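Local coordinates for DNA mismatch repair protein MLH3 (Saccharomyces cerevisiae S288C, PDB 6RMN) that acts in DNA mismatch repair, correcting insertion-deletion loops as a component of the MutLbeta heterodimer, and contributes here its C-terminal domain, which carries two zinc ions, at residues Phe27-Cys32 with Leu43-Gln48; Cys51-Arg56 with Cys225-Pro230; Ile55-Leu60 with Ile188-Ala193. One frame throughout, in Å; residues are numbered along the deposited sequence.

Interaction 1 of 3, residues Phe27-Cys32 with Leu43-Gln48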
ATOM      1  N   PHE B  27      -9.496   1.573   5.341  1.00 33.78           N
ATOM      2  CA  PHE B  27      -8.229   2.274   5.167  1.00 32.89           C
ATOM      3  C   PHE B  27      -7.494   1.988   3.903  1.00 35.36           C
ATOM      4  O   PHE B  27      -7.703   0.951   3.282  1.00 34.90           O
ATOM      5  CB  PHE B  27      -7.290   1.988   6.351  1.00 34.79           C
ATOM      6  CG  PHE B  27      -7.923   2.155   7.711  1.00 37.66           C
ATOM      7  CD1 PHE B  27      -8.185   3.421   8.225  1.00 40.50           C
ATOM      8  CD2 PHE B  27      -8.237   1.045   8.490  1.00 41.01           C
ATOM      9  CE1 PHE B  27      -8.778   3.571   9.479  1.00 42.69           C
ATOM     10  CE2 PHE B  27      -8.820   1.198   9.752  1.00 44.83           C
ATOM     11  CZ  PHE B  27      -9.084   2.460  10.238  1.00 42.94           C
ATOM     12  N   ILE B  28      -6.597   2.904   3.539  1.00 31.42           N
ATOM     13  CA  ILE B  28      -5.696   2.715   2.414  1.00 31.36           C
ATOM     14  C   ILE B  28      -4.295   2.686   3.009  1.00 35.32           C
ATOM     15  O   ILE B  28      -3.859   3.688   3.579  1.00 35.10           O
ATOM     16  CB  ILE B  28      -5.861   3.762   1.280  1.00 34.21           C
ATOM     17  CG1 ILE B  28      -7.295   3.696   0.676  1.00 34.04           C
ATOM     18  CG2 ILE B  28      -4.774   3.554   0.198  1.00 34.60           C
ATOM     19  CD1 ILE B  28      -7.775   4.970   0.003  1.00 32.32           C
ATOM     20  N   LEU B  29      -3.627   1.511   2.953  1.00 31.80           N
ATOM     21  CA  LEU B  29      -2.269   1.366   3.466  1.00 31.08           C
ATOM     22  C   LEU B  29      -1.282   1.898   2.433  1.00 35.21           C
ATOM     23  O   LEU B  29      -1.321   1.502   1.262  1.00 33.84           O
ATOM     24  CB  LEU B  29      -1.948  -0.092   3.851  1.00 30.78           C
ATOM     25  CG  LEU B  29      -0.528  -0.400   4.417  1.00 34.33           C
ATOM     26  CD1 LEU B  29      -0.306   0.244   5.806  1.00 33.92           C
ATOM     27  CD2 LEU B  29      -0.289  -1.922   4.489  1.00 34.91           C
ATOM     28  N   ILE B  30      -0.429   2.838   2.873  1.00 32.92           N
ATOM     29  CA  ILE B  30       0.586   3.471   2.034  1.00 33.26           C
ATOM     30  C   ILE B  30       1.984   3.327   2.654  1.00 39.59           C
ATOM     31  O   ILE B  30       2.126   3.240   3.879  1.00 38.96           O
ATOM     32  CB  ILE B  30       0.217   4.942   1.657  1.00 36.26           C
ATOM     33  CG1 ILE B  30       0.178   5.888   2.894  1.00 37.32           C
ATOM     34  CG2 ILE B  30      -1.111   5.003   0.850  1.00 33.13           C
ATOM     35  CD1 ILE B  30       0.162   7.446   2.589  1.00 38.93           C
ATOM     36  N   ARG B  31       3.006   3.245   1.795  1.00 38.24           N
ATOM     37  CA  ARG B  31       4.408   3.142   2.212  1.00 39.98           C
ATOM     38  C   ARG B  31       5.230   4.268   1.613  1.00 47.27           C
ATOM     39  O   ARG B  31       4.968   4.672   0.480  1.00 46.91           O
ATOM     40  CB  ARG B  31       5.032   1.780   1.832  1.00 40.05           C
ATOM     41  CG  ARG B  31       4.989   1.424   0.330  1.00 48.41           C
ATOM     42  CD  ARG B  31       5.681   0.111   0.036  1.00 55.80           C
ATOM     43  NE  ARG B  31       5.594  -0.253  -1.378  1.00 61.74           N
ATOM     44  CZ  ARG B  31       6.418  -1.095  -1.996  1.00 76.74           C
ATOM     45  NH1 ARG B  31       7.421  -1.660  -1.335  1.00 69.03           N
ATOM     46  NH2 ARG B  31       6.257  -1.363  -3.283  1.00 62.47           N
ATOM     47  N   CYS B  32       6.232   4.765   2.359  1.00 46.66           N
ATOM     48  CA  CYS B  32       7.159   5.792   1.872  1.00 85.87           C
ATOM     49  C   CYS B  32       8.152   5.176   0.862  1.00116.95           C
ATOM     50  O   CYS B  32       8.648   4.060   1.055  1.00 73.04           O
ATOM     51  CB  CYS B  32       7.886   6.475   3.026  1.00 87.36           C
ATOM     52  SG  CYS B  32       9.064   7.754   2.507  1.00 93.95           S
ATOM     53  N   LEU B  43       5.175   3.456   7.164  1.00 42.74           N
ATOM     54  CA  LEU B  43       3.830   2.919   6.905  1.00 39.64           C
ATOM     55  C   LEU B  43       2.743   3.823   7.477  1.00 42.56           C
ATOM     56  O   LEU B  43       2.796   4.197   8.654  1.00 42.84           O
ATOM     57  CB  LEU B  43       3.652   1.469   7.419  1.00 38.47           C
ATOM     58  CG  LEU B  43       4.323   0.303   6.649  1.00 41.32           C
ATOM     59  CD1 LEU B  43       3.903  -1.031   7.234  1.00 40.63           C
ATOM     60  CD2 LEU B  43       3.969   0.296   5.163  1.00 40.14           C
ATOM     61  N   VAL B  44       1.761   4.180   6.637  1.00 37.31           N
ATOM     62  CA  VAL B  44       0.644   5.056   6.999  1.00 35.64           C
ATOM     63  C   VAL B  44      -0.700   4.444   6.546  1.00 39.21           C
ATOM     64  O   VAL B  44      -0.795   3.897   5.438  1.00 36.92           O
ATOM     65  CB  VAL B  44       0.865   6.496   6.420  1.00 39.15           C
ATOM     66  CG1 VAL B  44      -0.388   7.371   6.519  1.00 38.07           C
ATOM     67  CG2 VAL B  44       2.059   7.193   7.069  1.00 40.08           C
ATOM     68  N   LEU B  45      -1.737   4.553   7.421  1.00 37.51           N
ATOM     69  CA  LEU B  45      -3.122   4.151   7.154  1.00 36.70           C
ATOM     70  C   LEU B  45      -3.978   5.429   6.952  1.00 40.10           C
ATOM     71  O   LEU B  45      -4.084   6.271   7.856  1.00 40.33           O
ATOM     72  CB  LEU B  45      -3.700   3.286   8.288  1.00 37.16           C
ATOM     73  CG  LEU B  45      -3.219   1.835   8.378  1.00 41.92           C
ATOM     74  CD1 LEU B  45      -3.691   1.193   9.674  1.00 43.36           C
ATOM     75  CD2 LEU B  45      -3.714   1.010   7.205  1.00 42.68           C
ATOM     76  N   VAL B  46      -4.537   5.586   5.740  1.00 33.70           N
ATOM     77  CA  VAL B  46      -5.369   6.722   5.366  1.00 31.98           C
ATOM     78  C   VAL B  46      -6.846   6.324   5.495  1.00 37.43           C
ATOM     79  O   VAL B  46      -7.241   5.281   4.960  1.00 38.31           O
ATOM     80  CB  VAL B  46      -5.022   7.218   3.927  1.00 34.01           C
ATOM     81  CG1 VAL B  46      -5.868   8.425   3.532  1.00 33.50           C
ATOM     82  CG2 VAL B  46      -3.533   7.535   3.782  1.00 34.01           C
ATOM     83  N   ASP B  47      -7.664   7.159   6.189  1.00 33.50           N
ATOM     84  CA  ASP B  47      -9.114   6.968   6.294  1.00 32.57           C
ATOM     85  C   ASP B  47      -9.668   7.201   4.858  1.00 35.91           C
ATOM     86  O   ASP B  47      -9.455   8.280   4.292  1.00 35.53           O
ATOM     87  CB  ASP B  47      -9.681   7.997   7.288  1.00 34.52           C
ATOM     88  CG  ASP B  47     -11.192   7.990   7.527  1.00 50.27           C
ATOM     89  OD1 ASP B  47     -11.949   7.643   6.591  1.00 52.93           O
ATOM     90  OD2 ASP B  47     -11.619   8.386   8.630  1.00 56.55           O
ATOM     91  N   GLN B  48     -10.316   6.186   4.249  1.00 31.68           N
ATOM     92  CA  GLN B  48     -10.818   6.327   2.866  1.00 31.43           C
ATOM     93  C   GLN B  48     -11.943   7.364   2.716  1.00 35.80           C
ATOM     94  O   GLN B  48     -12.088   7.959   1.649  1.00 35.51           O
ATOM     95  CB  GLN B  48     -11.233   4.979   2.257  1.00 32.87           C
ATOM     96  CG  GLN B  48     -12.538   4.401   2.817  1.00 33.61           C
ATOM     97  CD  GLN B  48     -12.710   2.948   2.517  1.00 41.31           C
ATOM     98  OE1 GLN B  48     -11.749   2.181   2.460  1.00 36.32           O
ATOM     99  NE2 GLN B  48     -13.942   2.540   2.328  1.00 32.06           N
TER
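Ile-28 and Val-46 exchange two backbone hydrogen bonds, from Ile-28 N to Val-46 O (2.8 Å) and from Val-46 N to Ile-28 O (3.0 Å). Ile-30 and Val-44 repeat the exchange, and the bond from Ile-30 N to Val-44 O is also 2.8 Å long. Between and beyond these pairs, Phe-27 with Asp-47, Leu-29 with Leu-45 and Arg-31 with Leu-43 form the non-hydrogen-bonded pairs. This alternation, with strand directions 155° apart, shows antiparallel pairing; the strands are consecutive and form a beta hairpin at the centre of a four-stranded sheet, between strands 18-23 and 232-234.

The apolar contacts divide between the two faces. On one, the CD2 methyl of Leu-45 touches both Phe-27 CB (3.8 Å) and Leu-29 CD1 (3.8 Å), while the Phe-27 ring turns an edge to Val-46 O. On the other, Ile-30 has CG1 wedged between its own N and carbonyl carbon (chi1 65°), which brings CG1 alongside Val-44 CB at 3.6 Å and lets CD1 reach Val-46 CG2 at 3.9 Å. Helix 206-216 packs on this face through Ile-213.

Arg-31 NH2 makes a salt bridge to Glu-18, while NH1 bonds to the backbone and an acidic side chain of another protein chain. Asp-47 N-caps helix 48-69 through His-49 N and Ala-50 N.

Interaction 2 of 3, residues Cys51-Arg56 with Cys225-Pro230. With ZN (zinc ion), chain D; ZN (zinc ion), chain C.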
ATOM      1  N   CYS B  51     -10.233  11.020   3.182  1.00 31.79           N
ATOM      2  CA  CYS B  51      -9.463  11.207   1.956  1.00 31.66           C
ATOM      3  C   CYS B  51     -10.364  11.736   0.831  1.00 35.08           C
ATOM      4  O   CYS B  51     -10.064  12.768   0.240  1.00 36.55           O
ATOM      5  CB  CYS B  51      -8.798   9.889   1.559  1.00 32.28           C
ATOM      6  SG  CYS B  51      -7.870   9.971   0.011  1.00 36.97           S
ATOM      7  N   ASP B  52     -11.464  11.023   0.546  1.00 30.68           N
ATOM      8  CA  ASP B  52     -12.434  11.357  -0.489  1.00 30.64           C
ATOM      9  C   ASP B  52     -13.152  12.684  -0.192  1.00 34.69           C
ATOM     10  O   ASP B  52     -13.252  13.538  -1.083  1.00 34.70           O
ATOM     11  CB  ASP B  52     -13.440  10.200  -0.675  1.00 32.66           C
ATOM     12  CG  ASP B  52     -14.177  10.227  -2.005  1.00 43.79           C
ATOM     13  OD1 ASP B  52     -13.653  10.855  -2.977  1.00 46.32           O
ATOM     14  OD2 ASP B  52     -15.260   9.613  -2.092  1.00 45.99           O
ATOM     15  N   GLU B  53     -13.605  12.865   1.069  1.00 30.93           N
ATOM     16  CA  GLU B  53     -14.270  14.079   1.563  1.00 31.36           C
ATOM     17  C   GLU B  53     -13.368  15.312   1.392  1.00 35.11           C
ATOM     18  O   GLU B  53     -13.865  16.357   0.972  1.00 36.19           O
ATOM     19  CB  GLU B  53     -14.671  13.895   3.031  1.00 32.74           C
ATOM     20  CG  GLU B  53     -15.425  15.049   3.660  1.00 38.39           C
ATOM     21  CD  GLU B  53     -15.736  14.750   5.109  1.00 46.47           C
ATOM     22  OE1 GLU B  53     -16.600  13.882   5.366  1.00 34.97           O
ATOM     23  OE2 GLU B  53     -15.068  15.337   5.988  1.00 26.73           O
ATOM     24  N   ARG B  54     -12.055  15.172   1.677  1.00 29.89           N
ATOM     25  CA  ARG B  54     -11.060  16.225   1.522  1.00 29.52           C
ATOM     26  C   ARG B  54     -10.915  16.684   0.060  1.00 33.21           C
ATOM     27  O   ARG B  54     -10.915  17.895  -0.211  1.00 33.33           O
ATOM     28  CB  ARG B  54      -9.695  15.776   2.063  1.00 28.81           C
ATOM     29  CG  ARG B  54      -8.639  16.877   1.986  1.00 36.96           C
ATOM     30  CD  ARG B  54      -8.906  17.860   3.090  1.00 43.32           C
ATOM     31  NE  ARG B  54      -9.114  19.206   2.602  1.00 49.58           N
ATOM     32  CZ  ARG B  54      -9.335  20.251   3.388  1.00 52.65           C
ATOM     33  NH1 ARG B  54      -9.402  20.099   4.706  1.00 25.71           N
ATOM     34  NH2 ARG B  54      -9.498  21.453   2.865  1.00 51.30           N
ATOM     35  N   ILE B  55     -10.744  15.712  -0.858  1.00 28.79           N
ATOM     36  CA  ILE B  55     -10.608  15.957  -2.298  1.00 28.62           C
ATOM     37  C   ILE B  55     -11.860  16.690  -2.789  1.00 33.33           C
ATOM     38  O   ILE B  55     -11.753  17.639  -3.567  1.00 33.16           O
ATOM     39  CB  ILE B  55     -10.387  14.617  -3.097  1.00 29.99           C
ATOM     40  CG1 ILE B  55      -9.077  13.904  -2.672  1.00 29.13           C
ATOM     41  CG2 ILE B  55     -10.414  14.852  -4.624  1.00 28.14           C
ATOM     42  CD1 ILE B  55      -9.066  12.396  -2.905  1.00 29.83           C
ATOM     43  N   ARG B  56     -13.038  16.211  -2.349  1.00 30.51           N
ATOM     44  CA  ARG B  56     -14.339  16.735  -2.747  1.00 30.88           C
ATOM     45  C   ARG B  56     -14.577  18.151  -2.261  1.00 35.13           C
ATOM     46  O   ARG B  56     -15.111  18.951  -3.024  1.00 35.56           O
ATOM     47  CB  ARG B  56     -15.463  15.783  -2.323  1.00 29.34           C
ATOM     48  CG  ARG B  56     -15.569  14.570  -3.226  1.00 27.51           C
ATOM     49  CD  ARG B  56     -16.679  13.636  -2.791  1.00 35.14           C
ATOM     50  NE  ARG B  56     -16.721  12.417  -3.612  1.00 40.29           N
ATOM     51  CZ  ARG B  56     -17.382  12.295  -4.761  1.00 50.34           C
ATOM     52  NH1 ARG B  56     -18.074  13.312  -5.247  1.00 35.52           N
ATOM     53  NH2 ARG B  56     -17.345  11.156  -5.436  1.00 41.49           N
ATOM     54  N   CYS B 225      -9.880  15.826   7.302  1.00 33.23           N
ATOM     55  CA  CYS B 225     -11.143  15.739   6.562  1.00 33.18           C
ATOM     56  C   CYS B 225     -11.753  17.162   6.477  1.00 37.34           C
ATOM     57  O   CYS B 225     -11.148  18.126   6.977  1.00 37.20           O
ATOM     58  CB  CYS B 225     -12.098  14.771   7.256  1.00 34.09           C
ATOM     59  SG  CYS B 225     -12.806  15.411   8.798  1.00 39.76           S
ATOM     60  N   ALA B 226     -12.966  17.286   5.897  1.00 34.04           N
ATOM     61  CA  ALA B 226     -13.650  18.584   5.807  1.00 35.10           C
ATOM     62  C   ALA B 226     -13.924  19.226   7.184  1.00 41.77           C
ATOM     63  O   ALA B 226     -13.829  20.442   7.285  1.00 44.96           O
ATOM     64  CB  ALA B 226     -14.945  18.466   5.013  1.00 35.44           C
ATOM     65  N   HIS B 227     -14.193  18.410   8.236  1.00 37.40           N
ATOM     66  CA  HIS B 227     -14.517  18.828   9.610  1.00 38.26           C
ATOM     67  C   HIS B 227     -13.306  18.931  10.562  1.00 45.31           C
ATOM     68  O   HIS B 227     -13.481  18.918  11.780  1.00 47.12           O
ATOM     69  CB  HIS B 227     -15.607  17.910  10.207  1.00 39.31           C
ATOM     70  CG  HIS B 227     -16.736  17.642   9.255  1.00 42.22           C
ATOM     71  ND1 HIS B 227     -16.650  16.642   8.297  1.00 42.79           N
ATOM     72  CD2 HIS B 227     -17.903  18.305   9.086  1.00 44.39           C
ATOM     73  CE1 HIS B 227     -17.767  16.719   7.593  1.00 42.15           C
ATOM     74  NE2 HIS B 227     -18.553  17.700   8.029  1.00 43.48           N
ATOM     75  N   GLY B 228     -12.104  19.056  10.004  1.00 42.55           N
ATOM     76  CA  GLY B 228     -10.861  19.219  10.760  1.00 43.27           C
ATOM     77  C   GLY B 228     -10.277  18.036  11.517  1.00 47.51           C
ATOM     78  O   GLY B 228      -9.307  18.219  12.252  1.00 47.21           O
ATOM     79  N   ARG B 229     -10.836  16.819  11.347  1.00 44.54           N
ATOM     80  CA  ARG B 229     -10.342  15.596  12.002  1.00 44.79           C
ATOM     81  C   ARG B 229      -9.208  14.954  11.148  1.00 46.49           C
ATOM     82  O   ARG B 229      -9.280  15.057   9.926  1.00 43.76           O
ATOM     83  CB  ARG B 229     -11.493  14.595  12.243  1.00 45.07           C
ATOM     84  CG  ARG B 229     -12.579  15.140  13.155  1.00 56.81           C
ATOM     85  CD  ARG B 229     -13.306  14.039  13.889  1.00 74.96           C
ATOM     86  NE  ARG B 229     -14.350  14.558  14.780  1.00 91.06           N
ATOM     87  CZ  ARG B 229     -14.205  14.731  16.093  1.00113.25           C
ATOM     88  NH1 ARG B 229     -13.055  14.431  16.687  1.00101.92           N
ATOM     89  NH2 ARG B 229     -15.207  15.205  16.820  1.00106.84           N
ATOM     90  N   PRO B 230      -8.160  14.312  11.742  1.00 43.37           N
ATOM     91  CA  PRO B 230      -7.069  13.735  10.918  1.00 42.00           C
ATOM     92  C   PRO B 230      -7.512  12.726   9.865  1.00 43.74           C
ATOM     93  O   PRO B 230      -8.423  11.942  10.116  1.00 43.31           O
ATOM     94  CB  PRO B 230      -6.140  13.087  11.949  1.00 44.28           C
ATOM     95  CG  PRO B 230      -6.993  12.887  13.146  1.00 50.20           C
ATOM     96  CD  PRO B 230      -7.900  14.081  13.174  1.00 46.14           C
TER
HETATM   97 ZN    ZN D 902     -15.140  14.995   8.291  1.00 47.87          ZN
HETATM   98 ZN    ZN C 901     -17.658  12.774   6.607  1.00 47.75          ZN
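The two-zinc site of the MLH3 C-terminal domain joins Glu-53, in the DQHA(X)2E(X)4E motif of MutL-family endonucleases, to the Cys-X-His-Gly-Arg-Pro loop 225-230. The Glu-53 carboxylate bridges the metals: OE1 binds one zinc ion at 2.0 Å and OE2 the other at 2.3 Å. Around the second zinc, Cys-225 SG lies at 2.4 Å and His-227 ND1 at 2.2 Å, and a residue of another protein chain supplies one more ligand. His-49, Cys-194 and a residue of that other chain complete the first.

Glu-53 OE2 has a further partner, for Ala-226 N donates to its anti lone pair over 2.9 Å, with a bent N-H...O angle of 136°. Metal and amide together fix the carboxylate's rotation. An extended side chain, CG anti to the backbone N (chi1 -177°), carries it from the helix to the loop. There a type I turn from Cys-225 to Gly-228 sets the sulfur of Cys-225 and the imidazole of His-227 round one zinc ion, and Arg-229 N makes a weak hydrogen bond to Cys-225 SG (3.5 Å).

The loop thus lies against helix 48-69, with Asn-190 of helix 183-196 touching Ala-226 and His-227, while Leu-216 of helix 206-216 packs on Arg-54.

Interaction 3 of 3, residues Ile55-Leu60 with Ile188-Ala193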
ATOM      1  N   ILE B  55     -10.744  15.712  -0.858  1.00 28.79           N
ATOM      2  CA  ILE B  55     -10.608  15.957  -2.298  1.00 28.62           C
ATOM      3  C   ILE B  55     -11.860  16.690  -2.789  1.00 33.33           C
ATOM      4  O   ILE B  55     -11.753  17.639  -3.567  1.00 33.16           O
ATOM      5  CB  ILE B  55     -10.387  14.617  -3.097  1.00 29.99           C
ATOM      6  CG1 ILE B  55      -9.077  13.904  -2.672  1.00 29.13           C
ATOM      7  CG2 ILE B  55     -10.414  14.852  -4.624  1.00 28.14           C
ATOM      8  CD1 ILE B  55      -9.066  12.396  -2.905  1.00 29.83           C
ATOM      9  N   ARG B  56     -13.038  16.211  -2.349  1.00 30.51           N
ATOM     10  CA  ARG B  56     -14.339  16.735  -2.747  1.00 30.88           C
ATOM     11  C   ARG B  56     -14.577  18.151  -2.261  1.00 35.13           C
ATOM     12  O   ARG B  56     -15.111  18.951  -3.024  1.00 35.56           O
ATOM     13  CB  ARG B  56     -15.463  15.783  -2.323  1.00 29.34           C
ATOM     14  CG  ARG B  56     -15.569  14.570  -3.226  1.00 27.51           C
ATOM     15  CD  ARG B  56     -16.679  13.636  -2.791  1.00 35.14           C
ATOM     16  NE  ARG B  56     -16.721  12.417  -3.612  1.00 40.29           N
ATOM     17  CZ  ARG B  56     -17.382  12.295  -4.761  1.00 50.34           C
ATOM     18  NH1 ARG B  56     -18.074  13.312  -5.247  1.00 35.52           N
ATOM     19  NH2 ARG B  56     -17.345  11.156  -5.436  1.00 41.49           N
ATOM     20  N   LEU B  57     -14.141  18.471  -1.021  1.00 31.39           N
ATOM     21  CA  LEU B  57     -14.264  19.794  -0.418  1.00 32.14           C
ATOM     22  C   LEU B  57     -13.447  20.824  -1.165  1.00 35.14           C
ATOM     23  O   LEU B  57     -13.979  21.864  -1.542  1.00 35.42           O
ATOM     24  CB  LEU B  57     -13.889  19.794   1.081  1.00 32.25           C
ATOM     25  CG  LEU B  57     -13.996  21.162   1.769  1.00 37.15           C
ATOM     26  CD1 LEU B  57     -15.459  21.554   2.015  1.00 37.52           C
ATOM     27  CD2 LEU B  57     -13.175  21.206   3.011  1.00 39.88           C
ATOM     28  N   GLU B  58     -12.174  20.528  -1.403  1.00 31.24           N
ATOM     29  CA  GLU B  58     -11.277  21.428  -2.125  1.00 32.05           C
ATOM     30  C   GLU B  58     -11.769  21.731  -3.571  1.00 39.00           C
ATOM     31  O   GLU B  58     -11.561  22.851  -4.047  1.00 40.18           O
ATOM     32  CB  GLU B  58      -9.839  20.903  -2.080  1.00 33.12           C
ATOM     33  CG  GLU B  58      -9.296  20.856  -0.659  1.00 38.91           C
ATOM     34  CD  GLU B  58      -7.795  20.981  -0.512  1.00 51.39           C
ATOM     35  OE1 GLU B  58      -7.117  21.160  -1.548  1.00 48.14           O
ATOM     36  OE2 GLU B  58      -7.296  20.914   0.635  1.00 37.13           O
ATOM     37  N   GLU B  59     -12.482  20.760  -4.227  1.00 34.81           N
ATOM     38  CA  GLU B  59     -13.087  20.933  -5.551  1.00 35.31           C
ATOM     39  C   GLU B  59     -14.264  21.895  -5.437  1.00 38.00           C
ATOM     40  O   GLU B  59     -14.436  22.758  -6.303  1.00 39.37           O
ATOM     41  CB  GLU B  59     -13.578  19.586  -6.123  1.00 37.28           C
ATOM     42  CG  GLU B  59     -12.467  18.689  -6.663  1.00 54.87           C
ATOM     43  CD  GLU B  59     -12.780  17.230  -6.978  1.00 79.37           C
ATOM     44  OE1 GLU B  59     -13.931  16.777  -6.762  1.00 53.84           O
ATOM     45  OE2 GLU B  59     -11.849  16.533  -7.446  1.00 82.99           O
ATOM     46  N   LEU B  60     -15.076  21.744  -4.369  1.00 32.56           N
ATOM     47  CA  LEU B  60     -16.265  22.573  -4.100  1.00 31.65           C
ATOM     48  C   LEU B  60     -15.887  24.013  -3.800  1.00 36.26           C
ATOM     49  O   LEU B  60     -16.528  24.935  -4.320  1.00 36.39           O
ATOM     50  CB  LEU B  60     -17.129  21.977  -2.962  1.00 30.50           C
ATOM     51  CG  LEU B  60     -17.953  20.715  -3.294  1.00 33.92           C
ATOM     52  CD1 LEU B  60     -18.607  20.156  -2.073  1.00 32.87           C
ATOM     53  CD2 LEU B  60     -18.997  20.989  -4.346  1.00 35.82           C
ATOM     54  N   ILE B 188     -22.431  24.185   4.391  1.00 39.07           N
ATOM     55  CA  ILE B 188     -23.073  23.576   3.221  1.00 38.19           C
ATOM     56  C   ILE B 188     -22.075  22.713   2.419  1.00 42.57           C
ATOM     57  O   ILE B 188     -22.402  21.573   2.078  1.00 41.95           O
ATOM     58  CB  ILE B 188     -23.832  24.611   2.338  1.00 40.80           C
ATOM     59  CG1 ILE B 188     -24.993  25.281   3.141  1.00 41.47           C
ATOM     60  CG2 ILE B 188     -24.375  23.962   1.065  1.00 39.76           C
ATOM     61  CD1 ILE B 188     -25.608  26.549   2.502  1.00 39.61           C
ATOM     62  N   LEU B 189     -20.859  23.242   2.147  1.00 39.39           N
ATOM     63  CA  LEU B 189     -19.838  22.514   1.382  1.00 38.42           C
ATOM     64  C   LEU B 189     -19.291  21.317   2.153  1.00 41.92           C
ATOM     65  O   LEU B 189     -19.063  20.280   1.541  1.00 41.82           O
ATOM     66  CB  LEU B 189     -18.695  23.424   0.881  1.00 38.37           C
ATOM     67  CG  LEU B 189     -19.051  24.673   0.036  1.00 43.65           C
ATOM     68  CD1 LEU B 189     -17.833  25.170  -0.695  1.00 43.12           C
ATOM     69  CD2 LEU B 189     -20.190  24.407  -0.973  1.00 46.95           C
ATOM     70  N   ASN B 190     -19.138  21.441   3.494  1.00 37.95           N
ATOM     71  CA  ASN B 190     -18.664  20.360   4.356  1.00 36.51           C
ATOM     72  C   ASN B 190     -19.598  19.189   4.316  1.00 40.82           C
ATOM     73  O   ASN B 190     -19.121  18.053   4.194  1.00 41.94           O
ATOM     74  CB  ASN B 190     -18.468  20.815   5.802  1.00 34.12           C
ATOM     75  CG  ASN B 190     -17.196  21.581   6.048  1.00 44.17           C
ATOM     76  OD1 ASN B 190     -16.405  21.825   5.132  1.00 33.20           O
ATOM     77  ND2 ASN B 190     -16.983  21.997   7.298  1.00 33.62           N
ATOM     78  N   SER B 191     -20.919  19.455   4.380  1.00 35.96           N
ATOM     79  CA  SER B 191     -21.948  18.419   4.372  1.00 36.62           C
ATOM     80  C   SER B 191     -22.166  17.786   3.003  1.00 40.52           C
ATOM     81  O   SER B 191     -22.486  16.603   2.955  1.00 41.55           O
ATOM     82  CB  SER B 191     -23.258  18.924   4.967  1.00 42.24           C
ATOM     83  OG  SER B 191     -23.864  19.889   4.126  1.00 59.96           O
ATOM     84  N   LYS B 192     -22.021  18.550   1.899  1.00 35.96           N
ATOM     85  CA  LYS B 192     -22.140  18.006   0.535  1.00 35.46           C
ATOM     86  C   LYS B 192     -20.967  17.043   0.248  1.00 38.88           C
ATOM     87  O   LYS B 192     -21.174  15.996  -0.360  1.00 39.51           O
ATOM     88  CB  LYS B 192     -22.110  19.128  -0.512  1.00 37.44           C
ATOM     89  CG  LYS B 192     -23.387  19.915  -0.660  1.00 43.83           C
ATOM     90  CD  LYS B 192     -23.236  20.957  -1.767  1.00 49.87           C
ATOM     91  CE  LYS B 192     -24.380  21.953  -1.835  1.00 55.87           C
ATOM     92  NZ  LYS B 192     -25.665  21.336  -2.249  1.00 58.89           N
ATOM     93  N   ALA B 193     -19.740  17.421   0.669  1.00 35.06           N
ATOM     94  CA  ALA B 193     -18.510  16.643   0.487  1.00 34.75           C
ATOM     95  C   ALA B 193     -18.585  15.346   1.290  1.00 40.53           C
ATOM     96  O   ALA B 193     -18.300  14.280   0.741  1.00 41.71           O
ATOM     97  CB  ALA B 193     -17.293  17.464   0.899  1.00 34.69           C
TER
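Leu-57, Leu-60, Leu-189 and Ala-193 carry the apolar part of this helix-helix contact. The short segment axes approach to 8.8 Å, and their N-to-C directions differ by 138°, so helices 48-69 and 183-196 run roughly antiparallel with a marked splay. The backbones come nearest where Arg-56 faces Ala-193, whose CB is small enough to sit directly against the neighbouring helix: it lies 3.8 Å from the backbone atom Leu-57 N and 4.1 Å from Leu-57 CB.

One turn further along helix 48-69, Leu-60 points across the interface and splits its contacts between two parts of its side chain. Its CB meets the CD1 methyl of Leu-189 at 4.0 Å, while its own CD1 lies over the opposing helix backbone, 3.6 Å from Leu-189 O. The same methyl touches Lys-192 CB, where the two side chains cross at about a right angle. Leu-57 reaches over from the flank. With CG anti to the backbone N (chi1 180°), its CD1 is carried to 3.9 Å from Leu-189 CB. Beyond Leu-189, Phe-61 and Leu-64 of helix 48-69 and Met-127 of helix 126-132 extend this apolar cluster.

The mixed contacts bring polar groups against carbon without a hydrogen bond. Asn-190 OD1 lies 3.3 Å from Leu-57 CD1, the two side chains crossing at a slant, and Ala-226 of the zinc-binding loop touches both residues. On another flank, the aliphatic CD of Arg-56 passes 3.9 Å from Ala-193 O.

Since no hydrogen bond or salt bridge links the two segments, their own cohesion rests on van der Waals contact and burial of leucine and alanine carbon, 333 Å² summed over both sides; just beyond them, a zinc ion shared by Glu-53 and Cys-194 also ties the helices.

Strand 43-47 of interaction 1 runs straight into helix 48-69, which supplies one side of both interaction 2 and interaction 3. Interaction 1 closes before the others open, whereas 2 and 3 share Ile-55 and Arg-56. The centres of interactions 2 and 3 are 8 Å apart, and they touch where Ala-226 CB meets Leu-57 CD2 at 3.8 Å. Interaction 1 is centred about 15 Å from interaction 2, touching it through Val-46 and Cys-51, and about 22 Å from interaction 3. Helix 48-69 thus gathers loop 225-230, which supplies Cys-225 and His-227 to the zinc site, and helix 183-196, which supplies Cys-194 just beyond segment 188-193.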